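Local atomic coordinates of 23S rRNA-specific endonuclease VapC20 (Mycobacterium tuberculosis H37Rv, PDB entry 5WZF), a protein that cleaves 23S rRNA in the sarcin-ricin loop as the magnesium-dependent endoribonuclease toxin of a type II toxin-antitoxin system. Residues Glu93-Trp98 and Val110-Phe115; Val46-Asn51 and Val81-His86. One frame throughout, in Å; residues are numbered along the deposited sequence.

Interaction 1 (Glu93-Trp98 and Val110-Phe115); sequences EQAWEW and VDATSF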
ATOM      1  N   GLU B  93       7.720  -0.626 -11.561  1.00 15.70           N
ATOM      2  CA  GLU B  93       9.117  -1.022 -11.697  1.00 15.64           C
ATOM      3  C   GLU B  93      10.020   0.210 -11.659  1.00 16.09           C
ATOM      4  O   GLU B  93      11.114   0.171 -11.091  1.00 19.78           O
ATOM      5  CB  GLU B  93       9.336  -1.814 -12.985  1.00 17.11           C
ATOM      6  CG  GLU B  93      10.779  -2.238 -13.223  1.00 29.87           C
ATOM      7  CD  GLU B  93      11.307  -3.180 -12.153  1.00 30.25           C
ATOM      8  OE1 GLU B  93      10.489  -3.859 -11.494  1.00 26.49           O
ATOM      9  OE2 GLU B  93      12.542  -3.234 -11.970  1.00 30.98           O
ATOM     10  N   GLN B  94       9.557   1.307 -12.250  1.00 15.67           N
ATOM     11  CA  GLN B  94      10.310   2.555 -12.194  1.00 16.72           C
ATOM     12  C   GLN B  94      10.360   3.058 -10.758  1.00 17.57           C
ATOM     13  O   GLN B  94      11.379   3.581 -10.311  1.00 16.45           O
ATOM     14  CB  GLN B  94       9.697   3.617 -13.105  1.00 18.46           C
ATOM     15  CG  GLN B  94      10.514   4.900 -13.158  1.00 21.32           C
ATOM     16  CD  GLN B  94       9.815   6.012 -13.908  1.00 25.21           C
ATOM     17  OE1 GLN B  94       8.969   6.710 -13.351  1.00 28.36           O
ATOM     18  NE2 GLN B  94      10.163   6.183 -15.178  1.00 28.19           N
ATOM     19  N   ALA B  95       9.255   2.889 -10.037  1.00 17.14           N
ATOM     20  CA  ALA B  95       9.192   3.272  -8.632  1.00 16.19           C
ATOM     21  C   ALA B  95      10.178   2.469  -7.790  1.00 12.49           C
ATOM     22  O   ALA B  95      10.814   3.012  -6.888  1.00 13.44           O
ATOM     23  CB  ALA B  95       7.779   3.099  -8.097  1.00 15.95           C
ATOM     24  N   TRP B  96      10.308   1.176  -8.080  1.00 11.41           N
ATOM     25  CA  TRP B  96      11.254   0.335  -7.352  1.00 17.24           C
ATOM     26  C   TRP B  96      12.701   0.760  -7.612  1.00 16.50           C
ATOM     27  O   TRP B  96      13.508   0.842  -6.680  1.00 15.05           O
ATOM     28  CB  TRP B  96      11.084  -1.142  -7.729  1.00 18.97           C
ATOM     29  CG  TRP B  96       9.935  -1.845  -7.050  1.00 14.20           C
ATOM     30  CD1 TRP B  96       8.835  -2.385  -7.652  1.00 17.25           C
ATOM     31  CD2 TRP B  96       9.788  -2.097  -5.648  1.00 12.87           C
ATOM     32  NE1 TRP B  96       8.008  -2.952  -6.710  1.00 15.42           N
ATOM     33  CE2 TRP B  96       8.570  -2.788  -5.472  1.00 12.93           C
ATOM     34  CE3 TRP B  96      10.562  -1.795  -4.521  1.00 13.93           C
ATOM     35  CZ2 TRP B  96       8.112  -3.190  -4.218  1.00 12.64           C
ATOM     36  CZ3 TRP B  96      10.105  -2.194  -3.277  1.00 13.55           C
ATOM     37  CH2 TRP B  96       8.890  -2.883  -3.136  1.00 14.50           C
ATOM     38  N   GLU B  97      13.028   1.012  -8.877  1.00 15.89           N
ATOM     39  CA  GLU B  97      14.373   1.449  -9.238  1.00 19.81           C
ATOM     40  C   GLU B  97      14.672   2.779  -8.563  1.00 17.38           C
ATOM     41  O   GLU B  97      15.784   3.016  -8.090  1.00 18.34           O
ATOM     42  CB  GLU B  97      14.523   1.573 -10.758  1.00 23.12           C
ATOM     43  CG  GLU B  97      14.311   0.270 -11.510  1.00 30.05           C
ATOM     44  CD  GLU B  97      14.340   0.447 -13.015  1.00 42.88           C
ATOM     45  OE1 GLU B  97      14.508   1.595 -13.480  1.00 49.99           O
ATOM     46  OE2 GLU B  97      14.194  -0.563 -13.735  1.00 45.92           O
ATOM     47  N   TRP B  98      13.656   3.635  -8.510  1.00 15.74           N
ATOM     48  CA  TRP B  98      13.762   4.940  -7.868  1.00 18.20           C
ATOM     49  C   TRP B  98      14.060   4.773  -6.376  1.00 18.77           C
ATOM     50  O   TRP B  98      14.954   5.426  -5.831  1.00 21.05           O
ATOM     51  CB  TRP B  98      12.466   5.732  -8.083  1.00 18.39           C
ATOM     52  CG  TRP B  98      12.534   7.181  -7.699  1.00 19.87           C
ATOM     53  CD1 TRP B  98      12.816   8.234  -8.522  1.00 19.90           C
ATOM     54  CD2 TRP B  98      12.294   7.737  -6.402  1.00 19.35           C
ATOM     55  NE1 TRP B  98      12.777   9.414  -7.812  1.00 25.40           N
ATOM     56  CE2 TRP B  98      12.460   9.135  -6.508  1.00 24.60           C
ATOM     57  CE3 TRP B  98      11.968   7.190  -5.156  1.00 16.64           C
ATOM     58  CZ2 TRP B  98      12.307   9.992  -5.418  1.00 24.51           C
ATOM     59  CZ3 TRP B  98      11.821   8.043  -4.074  1.00 18.18           C
ATOM     60  CH2 TRP B  98      11.986   9.428  -4.213  1.00 19.54           C
ATOM     61  N   VAL B 110       4.461   3.779  -1.480  1.00 13.79           N
ATOM     62  CA  VAL B 110       3.328   4.531  -2.016  1.00 13.52           C
ATOM     63  C   VAL B 110       3.780   5.901  -2.524  1.00 15.95           C
ATOM     64  O   VAL B 110       3.352   6.354  -3.588  1.00 17.40           O
ATOM     65  CB  VAL B 110       2.208   4.694  -0.964  1.00 15.48           C
ATOM     66  CG1 VAL B 110       1.151   5.666  -1.450  1.00 16.27           C
ATOM     67  CG2 VAL B 110       1.577   3.343  -0.657  1.00 17.44           C
ATOM     68  N   ASP B 111       4.663   6.553  -1.775  1.00 14.57           N
ATOM     69  CA  ASP B 111       5.207   7.835  -2.216  1.00 17.36           C
ATOM     70  C   ASP B 111       5.959   7.689  -3.536  1.00 15.81           C
ATOM     71  O   ASP B 111       5.786   8.497  -4.447  1.00 15.37           O
ATOM     72  CB  ASP B 111       6.124   8.435  -1.149  1.00 19.17           C
ATOM     73  CG  ASP B 111       5.353   9.045   0.011  1.00 25.19           C
ATOM     74  OD1 ASP B 111       4.110   9.143  -0.075  1.00 27.62           O
ATOM     75  OD2 ASP B 111       5.996   9.442   1.003  1.00 31.05           O
ATOM     76  N   ALA B 112       6.780   6.649  -3.646  1.00 14.29           N
ATOM     77  CA  ALA B 112       7.547   6.431  -4.865  1.00 13.72           C
ATOM     78  C   ALA B 112       6.630   6.243  -6.073  1.00 14.90           C
ATOM     79  O   ALA B 112       6.923   6.736  -7.162  1.00 16.32           O
ATOM     80  CB  ALA B 112       8.465   5.236  -4.711  1.00 14.58           C
ATOM     81  N   THR B 113       5.519   5.538  -5.886  1.00 13.87           N
ATOM     82  CA  THR B 113       4.590   5.332  -6.992  1.00 12.10           C
ATOM     83  C   THR B 113       3.846   6.632  -7.295  1.00 11.68           C
ATOM     84  O   THR B 113       3.497   6.904  -8.441  1.00 14.68           O
ATOM     85  CB  THR B 113       3.575   4.200  -6.703  1.00 15.12           C
ATOM     86  OG1 THR B 113       2.797   4.522  -5.544  1.00 16.04           O
ATOM     87  CG2 THR B 113       4.295   2.872  -6.487  1.00 13.17           C
ATOM     88  N   SER B 114       3.615   7.438  -6.263  1.00 10.61           N
ATOM     89  CA  SER B 114       2.950   8.721  -6.449  1.00 12.92           C
ATOM     90  C   SER B 114       3.832   9.645  -7.277  1.00 13.27           C
ATOM     91  O   SER B 114       3.359  10.295  -8.207  1.00 11.89           O
ATOM     92  CB  SER B 114       2.616   9.359  -5.104  1.00 13.49           C
ATOM     93  OG  SER B 114       1.596   8.622  -4.451  1.00 11.78           O
ATOM     94  N   PHE B 115       5.117   9.685  -6.938  1.00 15.92           N
ATOM     95  CA  PHE B 115       6.078  10.502  -7.673  1.00 16.57           C
ATOM     96  C   PHE B 115       6.114  10.083  -9.136  1.00 17.50           C
ATOM     97  O   PHE B 115       6.173  10.924 -10.032  1.00 16.79           O
ATOM     98  CB  PHE B 115       7.480  10.388  -7.067  1.00 13.57           C
ATOM     99  CG  PHE B 115       7.554  10.766  -5.614  1.00 15.21           C
ATOM    100  CD1 PHE B 115       6.606  11.608  -5.046  1.00 14.21           C
ATOM    101  CD2 PHE B 115       8.578  10.279  -4.814  1.00 15.36           C
ATOM    102  CE1 PHE B 115       6.679  11.955  -3.708  1.00 12.36           C
ATOM    103  CE2 PHE B 115       8.658  10.621  -3.476  1.00 14.68           C
ATOM    104  CZ  PHE B 115       7.704  11.457  -2.918  1.00 14.27           C
TER

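Interaction 2 (Val46-Asn51 and Val81-His86); sequences VVMTSN and VVRVEH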
ATOM      1  N   VAL B  46      -8.836  19.577 -12.540  1.00 37.87           N
ATOM      2  CA  VAL B  46      -8.283  18.242 -12.745  1.00 35.10           C
ATOM      3  C   VAL B  46      -7.667  17.682 -11.464  1.00 32.37           C
ATOM      4  O   VAL B  46      -6.624  18.148 -11.007  1.00 31.01           O
ATOM      5  CB  VAL B  46      -7.227  18.244 -13.863  1.00 35.94           C
ATOM      6  CG1 VAL B  46      -6.746  16.830 -14.134  1.00 34.76           C
ATOM      7  CG2 VAL B  46      -7.807  18.864 -15.128  1.00 39.64           C
ATOM      8  N   VAL B  47      -8.323  16.675 -10.894  1.00 30.58           N
ATOM      9  CA  VAL B  47      -7.904  16.099  -9.622  1.00 25.48           C
ATOM     10  C   VAL B  47      -7.608  14.607  -9.750  1.00 25.30           C
ATOM     11  O   VAL B  47      -8.486  13.812 -10.084  1.00 26.49           O
ATOM     12  CB  VAL B  47      -8.975  16.320  -8.540  1.00 22.57           C
ATOM     13  CG1 VAL B  47      -8.546  15.700  -7.225  1.00 20.02           C
ATOM     14  CG2 VAL B  47      -9.236  17.806  -8.367  1.00 28.66           C
ATOM     15  N   MET B  48      -6.364  14.234  -9.475  1.00 19.50           N
ATOM     16  CA  MET B  48      -5.923  12.859  -9.662  1.00 17.76           C
ATOM     17  C   MET B  48      -5.402  12.252  -8.363  1.00 17.25           C
ATOM     18  O   MET B  48      -4.886  12.959  -7.504  1.00 15.03           O
ATOM     19  CB  MET B  48      -4.839  12.802 -10.738  1.00 22.07           C
ATOM     20  CG  MET B  48      -4.456  11.403 -11.182  1.00 28.71           C
ATOM     21  SD  MET B  48      -3.248  11.461 -12.518  1.00 43.88           S
ATOM     22  CE  MET B  48      -4.108  12.490 -13.707  1.00 29.77           C
ATOM     23  N   THR B  49      -5.554  10.940  -8.227  1.00 16.42           N
ATOM     24  CA  THR B  49      -4.919  10.201  -7.146  1.00 14.26           C
ATOM     25  C   THR B  49      -4.585   8.810  -7.687  1.00 16.66           C
ATOM     26  O   THR B  49      -4.666   8.591  -8.894  1.00 20.35           O
ATOM     27  CB  THR B  49      -5.814  10.127  -5.885  1.00 15.12           C
ATOM     28  OG1 THR B  49      -5.039   9.661  -4.770  1.00 15.30           O
ATOM     29  CG2 THR B  49      -7.024   9.219  -6.100  1.00 16.70           C
ATOM     30  N   SER B  50      -4.189   7.882  -6.822  1.00 13.87           N
ATOM     31  CA  SER B  50      -3.824   6.546  -7.293  1.00 15.95           C
ATOM     32  C   SER B  50      -4.479   5.442  -6.477  1.00 15.01           C
ATOM     33  O   SER B  50      -4.977   5.681  -5.378  1.00 12.56           O
ATOM     34  CB  SER B  50      -2.307   6.356  -7.268  1.00 19.49           C
ATOM     35  OG  SER B  50      -1.850   6.081  -5.953  1.00 15.75           O
ATOM     36  N   ASN B  51      -4.459   4.227  -7.018  1.00 14.01           N
ATOM     37  CA  ASN B  51      -4.998   3.074  -6.307  1.00 16.63           C
ATOM     38  C   ASN B  51      -4.218   2.816  -5.021  1.00 17.71           C
ATOM     39  O   ASN B  51      -4.804   2.488  -3.992  1.00 13.73           O
ATOM     40  CB  ASN B  51      -4.995   1.832  -7.206  1.00 18.57           C
ATOM     41  CG  ASN B  51      -3.613   1.491  -7.736  1.00 20.86           C
ATOM     42  OD1 ASN B  51      -2.834   2.374  -8.093  1.00 20.40           O
ATOM     43  ND2 ASN B  51      -3.303   0.200  -7.788  1.00 21.03           N
ATOM     44  N   VAL B  81     -15.458  12.547 -10.818  1.00 28.59           N
ATOM     45  CA  VAL B  81     -14.747  13.820 -10.764  1.00 27.91           C
ATOM     46  C   VAL B  81     -13.260  13.626 -10.469  1.00 32.87           C
ATOM     47  O   VAL B  81     -12.402  14.250 -11.096  1.00 38.71           O
ATOM     48  CB  VAL B  81     -15.368  14.746  -9.699  1.00 38.00           C
ATOM     49  CG1 VAL B  81     -14.482  15.946  -9.447  1.00 43.34           C
ATOM     50  CG2 VAL B  81     -16.752  15.187 -10.135  1.00 38.95           C
ATOM     51  N   VAL B  82     -12.959  12.754  -9.516  1.00 25.06           N
ATOM     52  CA  VAL B  82     -11.574  12.445  -9.189  1.00 23.25           C
ATOM     53  C   VAL B  82     -11.063  11.321 -10.082  1.00 27.40           C
ATOM     54  O   VAL B  82     -11.677  10.258 -10.164  1.00 29.56           O
ATOM     55  CB  VAL B  82     -11.417  12.045  -7.712  1.00 19.81           C
ATOM     56  CG1 VAL B  82      -9.976  11.642  -7.423  1.00 24.90           C
ATOM     57  CG2 VAL B  82     -11.857  13.185  -6.805  1.00 20.12           C
ATOM     58  N   ARG B  83      -9.946  11.568 -10.758  1.00 28.40           N
ATOM     59  CA  ARG B  83      -9.323  10.559 -11.605  1.00 28.85           C
ATOM     60  C   ARG B  83      -8.450   9.640 -10.763  1.00 27.09           C
ATOM     61  O   ARG B  83      -7.517  10.092 -10.101  1.00 24.23           O
ATOM     62  CB  ARG B  83      -8.494  11.219 -12.706  1.00 33.58           C
ATOM     63  CG  ARG B  83      -9.219  12.341 -13.429  1.00 40.51           C
ATOM     64  CD  ARG B  83      -8.431  12.831 -14.632  1.00 48.40           C
ATOM     65  NE  ARG B  83      -9.060  13.991 -15.257  1.00 57.97           N
ATOM     66  CZ  ARG B  83      -8.689  14.504 -16.425  1.00 65.57           C
ATOM     67  NH1 ARG B  83      -9.320  15.563 -16.915  1.00 69.19           N
ATOM     68  NH2 ARG B  83      -7.691  13.957 -17.106  1.00 67.82           N
ATOM     69  N   VAL B  84      -8.759   8.350 -10.781  1.00 26.79           N
ATOM     70  CA  VAL B  84      -8.004   7.393  -9.987  1.00 25.65           C
ATOM     71  C   VAL B  84      -7.118   6.537 -10.886  1.00 27.27           C
ATOM     72  O   VAL B  84      -7.597   5.656 -11.603  1.00 30.17           O
ATOM     73  CB  VAL B  84      -8.927   6.487  -9.161  1.00 24.79           C
ATOM     74  CG1 VAL B  84      -8.100   5.544  -8.301  1.00 24.97           C
ATOM     75  CG2 VAL B  84      -9.860   7.326  -8.299  1.00 26.35           C
ATOM     76  N   GLU B  85      -5.821   6.815 -10.847  1.00 18.91           N
ATOM     77  CA  GLU B  85      -4.854   6.110 -11.680  1.00 20.23           C
ATOM     78  C   GLU B  85      -4.465   4.769 -11.069  1.00 18.66           C
ATOM     79  O   GLU B  85      -4.001   4.716  -9.931  1.00 17.73           O
ATOM     80  CB  GLU B  85      -3.607   6.977 -11.880  1.00 27.85           C
ATOM     81  CG  GLU B  85      -2.468   6.294 -12.621  1.00 37.09           C
ATOM     82  CD  GLU B  85      -2.660   6.296 -14.126  1.00 42.51           C
ATOM     83  OE1 GLU B  85      -3.612   6.953 -14.604  1.00 43.47           O
ATOM     84  OE2 GLU B  85      -1.855   5.650 -14.830  1.00 43.43           O
ATOM     85  N   HIS B  86      -4.668   3.686 -11.817  1.00 20.51           N
ATOM     86  CA  HIS B  86      -4.134   2.385 -11.423  1.00 20.50           C
ATOM     87  C   HIS B  86      -2.683   2.290 -11.881  1.00 16.95           C
ATOM     88  O   HIS B  86      -2.403   2.242 -13.080  1.00 19.64           O
ATOM     89  CB  HIS B  86      -4.952   1.234 -12.020  1.00 20.71           C
ATOM     90  CG  HIS B  86      -4.369  -0.119 -11.750  1.00 23.39           C
ATOM     91  ND1 HIS B  86      -4.721  -0.879 -10.655  1.00 23.14           N
ATOM     92  CD2 HIS B  86      -3.437  -0.837 -12.421  1.00 23.23           C
ATOM     93  CE1 HIS B  86      -4.039  -2.011 -10.670  1.00 20.79           C
ATOM     94  NE2 HIS B  86      -3.254  -2.010 -11.732  1.00 21.05           N
TER
HETATM   95  O   HOH W   1     -10.866  16.001 -11.888  1.00 28.29           O

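Interaction 1 (Glu93-Trp98 and Val110-Phe115)
Two helices of the PIN domain, 89-101 and 109-121, come together through a pair of alanines, A95 and A112, and through an aromatic pair, W98 and F115. The short axes pass 8.5 Å apart at 118°. At the closest point the CA atoms of A95 and A112 are 5.2 Å apart. Both residues point their methyls across the gap, A95 CB meeting A112 CB at 4.1 Å. With only methyl groups at this point, the two backbones can approach closely. A third methyl joins them, from T113: its CB points away from helix 89-101, yet CG2 still reaches A95 CB at 3.8 Å. A chi1 of 60° sets T113 OG1 toward its own helix, where it gives a hydrogen bond of 2.7 Å to V110 O, while CG2 stands anti to the carbonyl carbon and meets A95. V110 O also accepts from S114 N, and both donors come from the same face of its plane.

One turn on from A95 is W98. Its CG stands anti to the backbone N (chi1 -169°), which sends the indole across to helix 109-121; CE3 lies 4.0 Å from A112 CB. Beyond the alanine, F115 puts the CD2 and CE2 edge of its ring over a face of the six-membered indole ring, with F115 CD2 at 3.6 Å from W98 CH2. This is an offset edge-to-face stack, its planes at 65°. In the PIN domain this helix also carries D111, a predicted magnesium ligand that touches D18 and has D132 close by. The aromatic contacts continue on both residues: W98 stacks on H102 and meets Y107 edge-to-face, while F115 makes a further edge-to-face pair with F133. At the side of the seam, Q94 OE1 takes a hydrogen bond from R119.

Interaction 2 (Val46-Asn51 and Val81-His86)
R83 O takes a hydrogen bond of 2.8 Å from T49 N, nearly in line with the carbonyl (171° at O), and a weaker C-H...O contact from M48 CA at 3.2 Å. The same parallel pattern runs both ways from there. R83 N binds V47 O at 2.8 Å, E85 N binds T49 O at 2.9 Å, and N51 N closes the series on E85 O at 3.0 Å.

Strand 82-85 is the outermost of the sheet within this chain; 46-50 lies next to it, already bonded to 14-17. On one side T49 CG2 meets V82 CG1 and V84 CG2, and L54 of helix 51-63 packs on T49 and V84. On the other, R83 sends its extended chain across to the start of strand 46-50, where V46 CG1 lies over the guanidinium face, 3.8 Å from R83 CZ. E85 OE2 pairs with K120. N51 and H86 cross at the far end. Backbone bonds thus fix the register, while E85 joins the edge strand to helix 109-121, and N51 and H86, just past the strands, hydrogen-bond to the other chain of the assembly.

How the interactions relate
Interaction 2 closes before interaction 1 opens: strand 82-85 is followed in the chain by helix 89-101. The centres of the two interactions are about 17 Å apart and their nearest atoms about 5 Å, without touching. Helix 109-121 connects them, carrying A112 and F115 in interaction 1, while V117 and K121 touch M48 and K120 pairs with E85 of interaction 2. Helix 51-63 is a second connection, since S50 OG caps V53 N and V53 lies against V110 and S114. Both lie near the predicted magnesium site: D111 sits on the 110-115 segment, although it takes no part in the helix contact, the side chains of F115 and T49 each lie about 7 Å from that of D18, and that of S50 is about 9 Å from that of D111.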